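Local coordinates for oligopeptide-binding protein AppA (Bacillus subtilis, PDB 1XOC), which binds oligopeptides as the solute-binding component of an ABC-type oligopeptide permease that supports sporulation and genetic competence in Bacillus subtilis, at residues F424-D429 with K464-E469. Numbering follows the deposited sequence.
Sequences FPDQYD and KQYSKE
A hydrogen bond from the phenol of Y466 to the carbonyl of P425 joins helix 463-480 to the loop leading into the short helix 428-431, where D426 makes a capping bond, in this family 5 solute-binding protein. It illustrates how one long aromatic side chain can tie together two elements whose backbones stay well apart, since the closest CA atoms of the two segments, P425 CA and S467 CA, are 9.4 Å apart. With CG anti to its backbone N (chi1 -172°), Y466 extends its ring from the helix toward the loop. There Y466 OH donates to P425 O at 2.7 Å, arriving in the carbonyl plane with an angle of 145° at the carbonyl oxygen, between its carbon and the phenol oxygen. The acceptor in turn lies at the edge of the tyrosine ring, so carbonyl and phenol meet without stacking. Apolar contact adds only a little: P425 CG stands 4.5 Å from Y466 CE2, while W317 and N318 also touch the proline side chain. The F424 ring is met obliquely by the same hydroxyl, F424 CE2 lying 4.3 Å from Y466 OH.

Y466 OH also passes close to D426 CB, at 3.4 Å, and here the carboxylate is turned 81° from the ring plane. Its two oxygens divide their work. D426 OD2 accepts from Y428 N at 2.9 Å, a capping bond at the turn into the helix, the N-H approaching from above the carboxylate plane. OD1 forms a salt bridge with K458, which also makes a cation-pi contact with Y428 and thus bridges carboxylate and ring. Nearby, Y470, one turn further along the tyrosine's helix, accepts from Q427 N through its OH. A water donates to both D426 OD1 (2.9 Å) and Y466 OH (3.2 Å), linking the two side chains.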
loop_
_atom_site.group_PDB
_atom_site.type_symbol
_atom_site.label_atom_id
_atom_site.label_comp_id
_atom_site.label_asym_id
_atom_site.label_seq_id
_atom_site.Cartn_x
_atom_site.Cartn_y
_atom_site.Cartn_z
ATOM N N PHE A 424 4.543 7.235 -7.993
ATOM C CA PHE A 424 5.423 7.174 -9.150
ATOM C C PHE A 424 5.287 5.796 -9.742
ATOM O O PHE A 424 5.595 4.796 -9.107
ATOM C CB PHE A 424 6.871 7.441 -8.768
ATOM C CG PHE A 424 7.803 7.451 -9.928
ATOM C CD1 PHE A 424 7.773 8.499 -10.817
ATOM C CD2 PHE A 424 8.685 6.401 -10.146
ATOM C CE1 PHE A 424 8.636 8.538 -11.921
ATOM C CE2 PHE A 424 9.539 6.428 -11.258
ATOM C CZ PHE A 424 9.507 7.493 -12.128
ATOM N N PRO A 425 4.787 5.720 -10.975
ATOM C CA PRO A 425 4.395 4.436 -11.543
ATOM C C PRO A 425 5.605 3.614 -11.987
ATOM O O PRO A 425 6.267 3.971 -12.953
ATOM C CB PRO A 425 3.521 4.854 -12.730
ATOM C CG PRO A 425 4.121 6.128 -13.175
ATOM C CD PRO A 425 4.537 6.831 -11.910
ATOM N N ASP A 426 5.898 2.537 -11.258
ATOM C CA ASP A 426 7.000 1.617 -11.606
ATOM C C ASP A 426 6.673 0.248 -10.952
ATOM O O ASP A 426 6.609 0.116 -9.699
ATOM C CB ASP A 426 8.389 2.175 -11.179
ATOM C CG ASP A 426 9.577 1.237 -11.562
ATOM O OD1 ASP A 426 10.786 1.632 -11.422
ATOM O OD2 ASP A 426 9.312 0.111 -12.039
ATOM N N GLN A 427 6.455 -0.745 -11.821
ATOM C CA GLN A 427 6.018 -2.097 -11.467
ATOM C C GLN A 427 7.155 -2.990 -10.981
ATOM O O GLN A 427 6.913 -4.114 -10.559
ATOM C CB GLN A 427 5.415 -2.774 -12.701
ATOM C CG GLN A 427 4.239 -2.054 -13.329
ATOM C CD GLN A 427 3.185 -1.751 -12.351
ATOM O OE1 GLN A 427 2.729 -0.599 -12.241
ATOM N NE2 GLN A 427 2.792 -2.765 -11.584
ATOM N N TYR A 428 8.384 -2.508 -11.087
ATOM C CA TYR A 428 9.570 -3.264 -10.693
ATOM C C TYR A 428 9.441 -3.791 -9.248
ATOM O O TYR A 428 9.773 -4.936 -8.974
ATOM C CB TYR A 428 10.795 -2.367 -10.836
ATOM C CG TYR A 428 12.107 -2.972 -10.430
ATOM C CD1 TYR A 428 12.981 -3.512 -11.363
ATOM C CD2 TYR A 428 12.506 -2.948 -9.096
ATOM C CE1 TYR A 428 14.205 -4.032 -10.967
ATOM C CE2 TYR A 428 13.719 -3.463 -8.702
ATOM C CZ TYR A 428 14.554 -4.013 -9.634
ATOM O OH TYR A 428 15.776 -4.515 -9.225
ATOM N N ASP A 429 8.968 -2.947 -8.326
ATOM C CA ASP A 429 8.951 -3.294 -6.908
ATOM C C ASP A 429 8.100 -4.524 -6.639
ATOM O O ASP A 429 8.373 -5.273 -5.705
ATOM C CB ASP A 429 8.440 -2.107 -6.044
ATOM C CG ASP A 429 9.447 -0.967 -5.927
ATOM O OD1 ASP A 429 10.599 -1.125 -6.390
ATOM O OD2 ASP A 429 9.099 0.113 -5.334
ATOM N N LYS A 464 6.863 10.401 -21.919
ATOM C CA LYS A 464 6.217 9.804 -23.085
ATOM C C LYS A 464 6.935 8.533 -23.515
ATOM O O LYS A 464 6.295 7.536 -23.825
ATOM C CB LYS A 464 6.147 10.788 -24.254
ATOM C CG LYS A 464 5.266 12.000 -23.997
ATOM C CD LYS A 464 3.801 11.604 -23.812
ATOM C CE LYS A 464 2.864 12.808 -23.937
ATOM N NZ LYS A 464 1.460 12.451 -23.570
ATOM N N GLN A 465 8.260 8.571 -23.522
ATOM C CA GLN A 465 9.063 7.397 -23.866
ATOM C C GLN A 465 8.877 6.309 -22.818
ATOM O O GLN A 465 8.760 5.127 -23.151
ATOM C CB GLN A 465 10.541 7.772 -23.975
ATOM C CG GLN A 465 10.848 8.759 -25.094
ATOM C CD GLN A 465 12.284 9.284 -25.074
ATOM O OE1 GLN A 465 12.652 10.121 -25.903
ATOM N NE2 GLN A 465 13.096 8.797 -24.130
ATOM N N TYR A 466 8.850 6.724 -21.552
ATOM C CA TYR A 466 8.609 5.817 -20.430
ATOM C C TYR A 466 7.254 5.112 -20.556
ATOM O O TYR A 466 7.175 3.891 -20.484
ATOM C CB TYR A 466 8.654 6.604 -19.125
ATOM C CG TYR A 466 8.600 5.778 -17.861
ATOM C CD1 TYR A 466 9.743 5.176 -17.355
ATOM C CD2 TYR A 466 7.423 5.656 -17.138
ATOM C CE1 TYR A 466 9.712 4.446 -16.166
ATOM C CE2 TYR A 466 7.384 4.918 -15.960
ATOM C CZ TYR A 466 8.525 4.321 -15.486
ATOM O OH TYR A 466 8.519 3.602 -14.308
ATOM N N SER A 467 6.194 5.889 -20.736
ATOM C CA SER A 467 4.853 5.345 -20.874
ATOM C C SER A 467 4.751 4.435 -22.102
ATOM O O SER A 467 4.026 3.450 -22.098
ATOM C CB SER A 467 3.830 6.491 -20.974
ATOM O OG SER A 467 3.840 7.287 -19.801
ATOM N N LYS A 468 5.475 4.763 -23.167
ATOM C CA LYS A 468 5.384 3.966 -24.389
ATOM C C LYS A 468 6.007 2.597 -24.179
ATOM O O LYS A 468 5.430 1.588 -24.558
ATOM C CB LYS A 468 6.059 4.684 -25.555
ATOM C CG LYS A 468 5.764 4.089 -26.944
ATOM C CD LYS A 468 4.404 4.557 -27.471
ATOM C CE LYS A 468 3.791 3.593 -28.491
ATOM N NZ LYS A 468 2.306 3.438 -28.280
ATOM N N GLU A 469 7.180 2.563 -23.556
ATOM C CA GLU A 469 7.844 1.298 -23.250
ATOM C C GLU A 469 7.069 0.499 -22.207
ATOM O O GLU A 469 7.097 -0.737 -22.213
ATOM C CB GLU A 469 9.280 1.539 -22.778
ATOM C CG GLU A 469 10.249 1.761 -23.947
ATOM C CD GLU A 469 10.646 0.460 -24.649
ATOM O OE1 GLU A 469 10.867 -0.548 -23.930
ATOM O OE2 GLU A 469 10.758 0.453 -25.899
HETATM O O HOH W 1 11.447 3.898 -13.032
#